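Local coordinates for protein Crov588 (Cafeteriavirus, PDB 6NYR) that is of unknown function but folds as a circular leucine-rich-repeat solenoid built from FNIP repeats, at residues A[154-158]-A[159-163]; A[102-105]-A[106-110]. All blocks are in the same frame, centred on the assembly; numbering follows the deposited sequence.

Interaction 1. Residues A[154-158]-A[159-163]; sequences QKIVE and NVLPN
Glu158 and Asn159 form the corner of a type II beta turn that runs from Val157 to Val160. Asn159 takes the positive phi (67°) required at the third position of such a turn. The Glu158 and Asn159 side chains lie alongside each other and point the same way. Their carboxylate and amide planes are 26° apart. Asn159 OD1 sits 3.9 Å from Glu158 CG, beside the aliphatic part of the glutamate. Glu158 also touches Asn181 of the following coil.

Val160 faces back into the turn. With CG1 anti to the carbonyl carbon (chi1 -51°), Val160 CG2 falls between the backbone N and that carbon and comes 3.2 Å from Val157 O and 3.3 Å from Ile156 CG2. Both contacts are tight, the methyl pair unusually so. Val160 CG1 meets Val157 CG2 at 3.7 Å. Ile156 CG2 also reaches Leu161 CG at 3.9 Å, with the two side chains at about a right angle.

One water donates to Val157 O at the start of the turn (3.1 Å) and accepts from Leu161 N just beyond its end (3.1 Å). The chemistry implies a turn held by mostly buried methyl packing and one water bridge, with its polar corner turned to solvent.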
loop_
_atom_site.group_PDB
_atom_site.type_symbol
_atom_site.label_atom_id
_atom_site.label_comp_id
_atom_site.label_asym_id
_atom_site.label_seq_id
_atom_site.Cartn_x
_atom_site.Cartn_y
_atom_site.Cartn_z
ATOM N N GLN A 154 9.470 -35.413 -1.150
ATOM C CA GLN A 154 10.263 -36.544 -1.609
ATOM C C GLN A 154 11.738 -36.263 -1.359
ATOM O O GLN A 154 12.168 -35.106 -1.310
ATOM C CB GLN A 154 10.034 -36.827 -3.102
ATOM C CG GLN A 154 8.606 -37.217 -3.444
ATOM C CD GLN A 154 8.151 -38.462 -2.710
ATOM O OE1 GLN A 154 8.926 -39.398 -2.504
ATOM N NE2 GLN A 154 6.895 -38.472 -2.293
ATOM N N LYS A 155 12.515 -37.331 -1.200
ATOM C CA LYS A 155 13.932 -37.173 -0.911
ATOM C C LYS A 155 14.645 -36.501 -2.081
ATOM O O LYS A 155 14.290 -36.686 -3.248
ATOM C CB LYS A 155 14.573 -38.532 -0.616
ATOM C CG LYS A 155 14.187 -39.139 0.731
ATOM C CD LYS A 155 14.391 -40.655 0.754
ATOM C CE LYS A 155 14.022 -41.238 2.113
ATOM N NZ LYS A 155 13.998 -42.727 2.110
ATOM N N ILE A 156 15.655 -35.701 -1.749
ATOM C CA ILE A 156 16.571 -35.103 -2.718
ATOM C C ILE A 156 17.968 -35.598 -2.371
ATOM O O ILE A 156 18.476 -35.321 -1.275
ATOM C CB ILE A 156 16.507 -33.569 -2.716
ATOM C CG1 ILE A 156 15.112 -33.098 -3.132
ATOM C CG2 ILE A 156 17.535 -32.972 -3.666
ATOM C CD1 ILE A 156 14.234 -32.682 -2.004
ATOM N N VAL A 157 18.584 -36.329 -3.299
ATOM C CA VAL A 157 19.906 -36.898 -3.071
ATOM C C VAL A 157 20.951 -36.205 -3.936
ATOM O O VAL A 157 20.656 -35.221 -4.624
ATOM C CB VAL A 157 19.891 -38.417 -3.335
ATOM C CG1 VAL A 157 18.904 -39.107 -2.400
ATOM C CG2 VAL A 157 19.545 -38.709 -4.796
ATOM N N GLU A 158 22.184 -36.707 -3.884
ATOM C CA GLU A 158 23.309 -36.058 -4.540
ATOM C C GLU A 158 23.127 -36.024 -6.053
ATOM O O GLU A 158 22.634 -36.975 -6.663
ATOM C CB GLU A 158 24.595 -36.809 -4.176
ATOM C CG GLU A 158 25.874 -35.999 -4.234
ATOM C CD GLU A 158 27.093 -36.815 -3.815
ATOM O OE1 GLU A 158 26.928 -38.009 -3.489
ATOM O OE2 GLU A 158 28.213 -36.263 -3.815
ATOM N N ASN A 159 23.539 -34.909 -6.651
ATOM C CA ASN A 159 23.610 -34.713 -8.096
ATOM C C ASN A 159 22.245 -34.697 -8.781
ATOM O O ASN A 159 22.167 -34.887 -10.001
ATOM C CB ASN A 159 24.495 -35.770 -8.782
ATOM C CG ASN A 159 25.893 -35.834 -8.201
ATOM O OD1 ASN A 159 26.481 -34.808 -7.849
ATOM N ND2 ASN A 159 26.441 -37.043 -8.108
ATOM N N VAL A 160 21.162 -34.479 -8.046
ATOM C CA VAL A 160 19.874 -34.248 -8.690
ATOM C C VAL A 160 19.650 -32.761 -8.949
ATOM O O VAL A 160 19.068 -32.382 -9.967
ATOM C CB VAL A 160 18.731 -34.843 -7.844
ATOM C CG1 VAL A 160 19.030 -36.286 -7.479
ATOM C CG2 VAL A 160 18.505 -34.010 -6.597
ATOM N N LEU A 161 20.102 -31.906 -8.040
ATOM C CA LEU A 161 19.990 -30.467 -8.232
ATOM C C LEU A 161 21.099 -29.980 -9.156
ATOM O O LEU A 161 22.268 -30.329 -8.951
ATOM C CB LEU A 161 20.062 -29.747 -6.891
ATOM C CG LEU A 161 18.936 -30.069 -5.906
ATOM C CD1 LEU A 161 19.199 -29.404 -4.559
ATOM C CD2 LEU A 161 17.583 -29.651 -6.465
ATOM N N PRO A 162 20.776 -29.202 -10.187
ATOM C CA PRO A 162 21.832 -28.721 -11.088
ATOM C C PRO A 162 22.897 -27.949 -10.325
ATOM O O PRO A 162 22.607 -27.235 -9.363
ATOM C CB PRO A 162 21.083 -27.811 -12.071
ATOM C CG PRO A 162 19.651 -28.247 -12.005
ATOM C CD PRO A 162 19.429 -28.764 -10.609
ATOM N N ASN A 163 24.145 -28.101 -10.762
ATOM C CA ASN A 163 25.232 -27.339 -10.140
ATOM C C ASN A 163 25.209 -25.859 -10.547
ATOM O O ASN A 163 26.160 -25.124 -10.254
ATOM C CB ASN A 163 26.590 -27.967 -10.464
ATOM C CG ASN A 163 26.852 -28.084 -11.949
ATOM O OD1 ASN A 163 26.468 -27.214 -12.735
ATOM N ND2 ASN A 163 27.515 -29.165 -12.346
HETATM O O HOH W 1 21.381 -32.313 -5.254
#

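Interaction 2. Residues A[102-105]-A[106-110]; sequences LKLG and DVFNQ
Lys103 runs out extended from the end of its strand and reaches Asp106. Its chain is straight as far as CE and bends only at the last torsion (chi4 -62°), which turns the ammonium group toward the loop. NZ forms a salt bridge with Asp106 OD1 at 3.0 Å. It approaches from above the carboxylate plane, 44° out of it. The same nitrogen donates to Leu104 O at 3.0 Å, with a C=O...N angle of 161°. Tyr81 O is a further partner of NZ. Asp106 OD1 in turn accepts the backbone N of Glu128, so this pair of charges links three neighbouring coils.

Leu104 and Phe108 turn the other way, into the interior. Their side chains cross obliquely, with Leu104 CD1 4.0 Å from Phe108 CD2. Phe108 CG is anti to its own N, and this carries the ring back toward the leucine. Gln110 N lies 4.0 Å above one ring face, over its centre. Leu92 of helix 89-93 touches both hydrophobic side chains.

The backbone between them is tied by one weak hydrogen bond from Phe108 N to Gly105 O, at 3.5 Å. Gly105 N is bonded to His87 NE2. A little further on, Asn109 OD1 accepts from Asn131 N, 22 residues later and in the next coil. A short strand, a turn and an asparagine bonded to the next coil are characteristic of a leucine-rich-repeat solenoid. The buried phenylalanine belongs to the Phe-Asn-Gln that recurs in the FNIP repeats of this chain.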
loop_
_atom_site.group_PDB
_atom_site.type_symbol
_atom_site.label_atom_id
_atom_site.label_comp_id
_atom_site.label_asym_id
_atom_site.label_seq_id
_atom_site.Cartn_x
_atom_site.Cartn_y
_atom_site.Cartn_z
ATOM N N LEU A 102 8.986 -21.525 -16.243
ATOM C CA LEU A 102 7.815 -22.387 -16.279
ATOM C C LEU A 102 7.285 -22.611 -14.877
ATOM O O LEU A 102 8.046 -22.972 -13.974
ATOM C CB LEU A 102 8.164 -23.736 -16.921
ATOM C CG LEU A 102 7.163 -24.885 -16.795
ATOM C CD1 LEU A 102 5.897 -24.616 -17.580
ATOM C CD2 LEU A 102 7.832 -26.191 -17.244
ATOM N N LYS A 103 5.986 -22.398 -14.706
ATOM C CA LYS A 103 5.258 -22.910 -13.555
ATOM C C LYS A 103 4.252 -23.943 -14.052
ATOM O O LYS A 103 3.398 -23.631 -14.892
ATOM C CB LYS A 103 4.533 -21.818 -12.772
ATOM C CG LYS A 103 3.797 -22.399 -11.565
ATOM C CD LYS A 103 2.897 -21.389 -10.877
ATOM C CE LYS A 103 2.024 -22.069 -9.822
ATOM N NZ LYS A 103 1.104 -23.092 -10.407
ATOM N N LEU A 104 4.361 -25.165 -13.544
ATOM C CA LEU A 104 3.445 -26.232 -13.907
ATOM C C LEU A 104 2.075 -26.012 -13.270
ATOM O O LEU A 104 1.933 -25.328 -12.251
ATOM C CB LEU A 104 4.005 -27.579 -13.460
ATOM C CG LEU A 104 5.337 -27.976 -14.092
ATOM C CD1 LEU A 104 5.943 -29.173 -13.380
ATOM C CD2 LEU A 104 5.144 -28.263 -15.573
ATOM N N GLY A 105 1.054 -26.588 -13.901
ATOM C CA GLY A 105 -0.268 -26.583 -13.305
ATOM C C GLY A 105 -0.288 -27.313 -11.975
ATOM O O GLY A 105 0.538 -28.186 -11.704
ATOM N N ASP A 106 -1.251 -26.945 -11.132
ATOM C CA ASP A 106 -1.298 -27.471 -9.776
ATOM C C ASP A 106 -1.859 -28.883 -9.695
ATOM O O ASP A 106 -1.656 -29.551 -8.676
ATOM C CB ASP A 106 -2.126 -26.537 -8.889
ATOM C CG ASP A 106 -1.448 -25.197 -8.667
ATOM O OD1 ASP A 106 -0.200 -25.155 -8.620
ATOM O OD2 ASP A 106 -2.163 -24.180 -8.550
ATOM N N VAL A 107 -2.558 -29.354 -10.728
ATOM C CA VAL A 107 -3.029 -30.733 -10.704
ATOM C C VAL A 107 -1.892 -31.710 -11.000
ATOM O O VAL A 107 -1.878 -32.826 -10.468
ATOM C CB VAL A 107 -4.178 -30.942 -11.701
ATOM C CG1 VAL A 107 -4.603 -32.410 -11.730
ATOM C CG2 VAL A 107 -5.361 -30.051 -11.364
ATOM N N PHE A 108 -0.934 -31.314 -11.834
ATOM C CA PHE A 108 0.083 -32.241 -12.300
ATOM C C PHE A 108 0.753 -32.944 -11.130
ATOM O O PHE A 108 1.202 -32.307 -10.175
ATOM C CB PHE A 108 1.131 -31.506 -13.127
ATOM C CG PHE A 108 2.196 -32.404 -13.674
ATOM C CD1 PHE A 108 1.906 -33.287 -14.700
ATOM C CD2 PHE A 108 3.481 -32.374 -13.168
ATOM C CE1 PHE A 108 2.877 -34.114 -15.217
ATOM C CE2 PHE A 108 4.459 -33.202 -13.679
ATOM C CZ PHE A 108 4.157 -34.076 -14.705
ATOM N N ASN A 109 0.840 -34.265 -11.223
ATOM C CA ASN A 109 1.413 -35.065 -10.152
ATOM C C ASN A 109 1.843 -36.420 -10.697
ATOM O O ASN A 109 1.394 -37.462 -10.210
ATOM C CB ASN A 109 0.404 -35.227 -9.015
ATOM C CG ASN A 109 1.014 -35.875 -7.798
ATOM O OD1 ASN A 109 2.233 -35.880 -7.633
ATOM N ND2 ASN A 109 0.175 -36.436 -6.944
ATOM N N GLN A 110 2.712 -36.406 -11.704
ATOM C CA GLN A 110 3.270 -37.616 -12.287
ATOM C C GLN A 110 4.787 -37.496 -12.308
ATOM O O GLN A 110 5.337 -36.397 -12.415
ATOM C CB GLN A 110 2.768 -37.862 -13.707
ATOM C CG GLN A 110 1.284 -38.097 -13.826
ATOM C CD GLN A 110 0.816 -38.019 -15.266
ATOM O OE1 GLN A 110 1.237 -38.802 -16.118
ATOM N NE2 GLN A 110 -0.050 -37.055 -15.547
#

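Interaction 2 comes first along the chain and is complete well before interaction 1. It shapes the turn where strand 101-103 gives way to the loop leading to strand 123-125. The chain then passes through strands 123-125 and 145-147. Interaction 1 follows in the loop before strand 167-169 and closes a tight turn there. The two are in series and neither nest nor cross. They belong to different FNIP repeats. The centres of interactions 1 and 2 are about 19 Å apart, and the nearest atoms of interactions 1 and 2 are about 8 Å apart. Interaction 2 ties a strand end to its loop, whereas interaction 1, further from the centre of the chain, joins two parts of one loop.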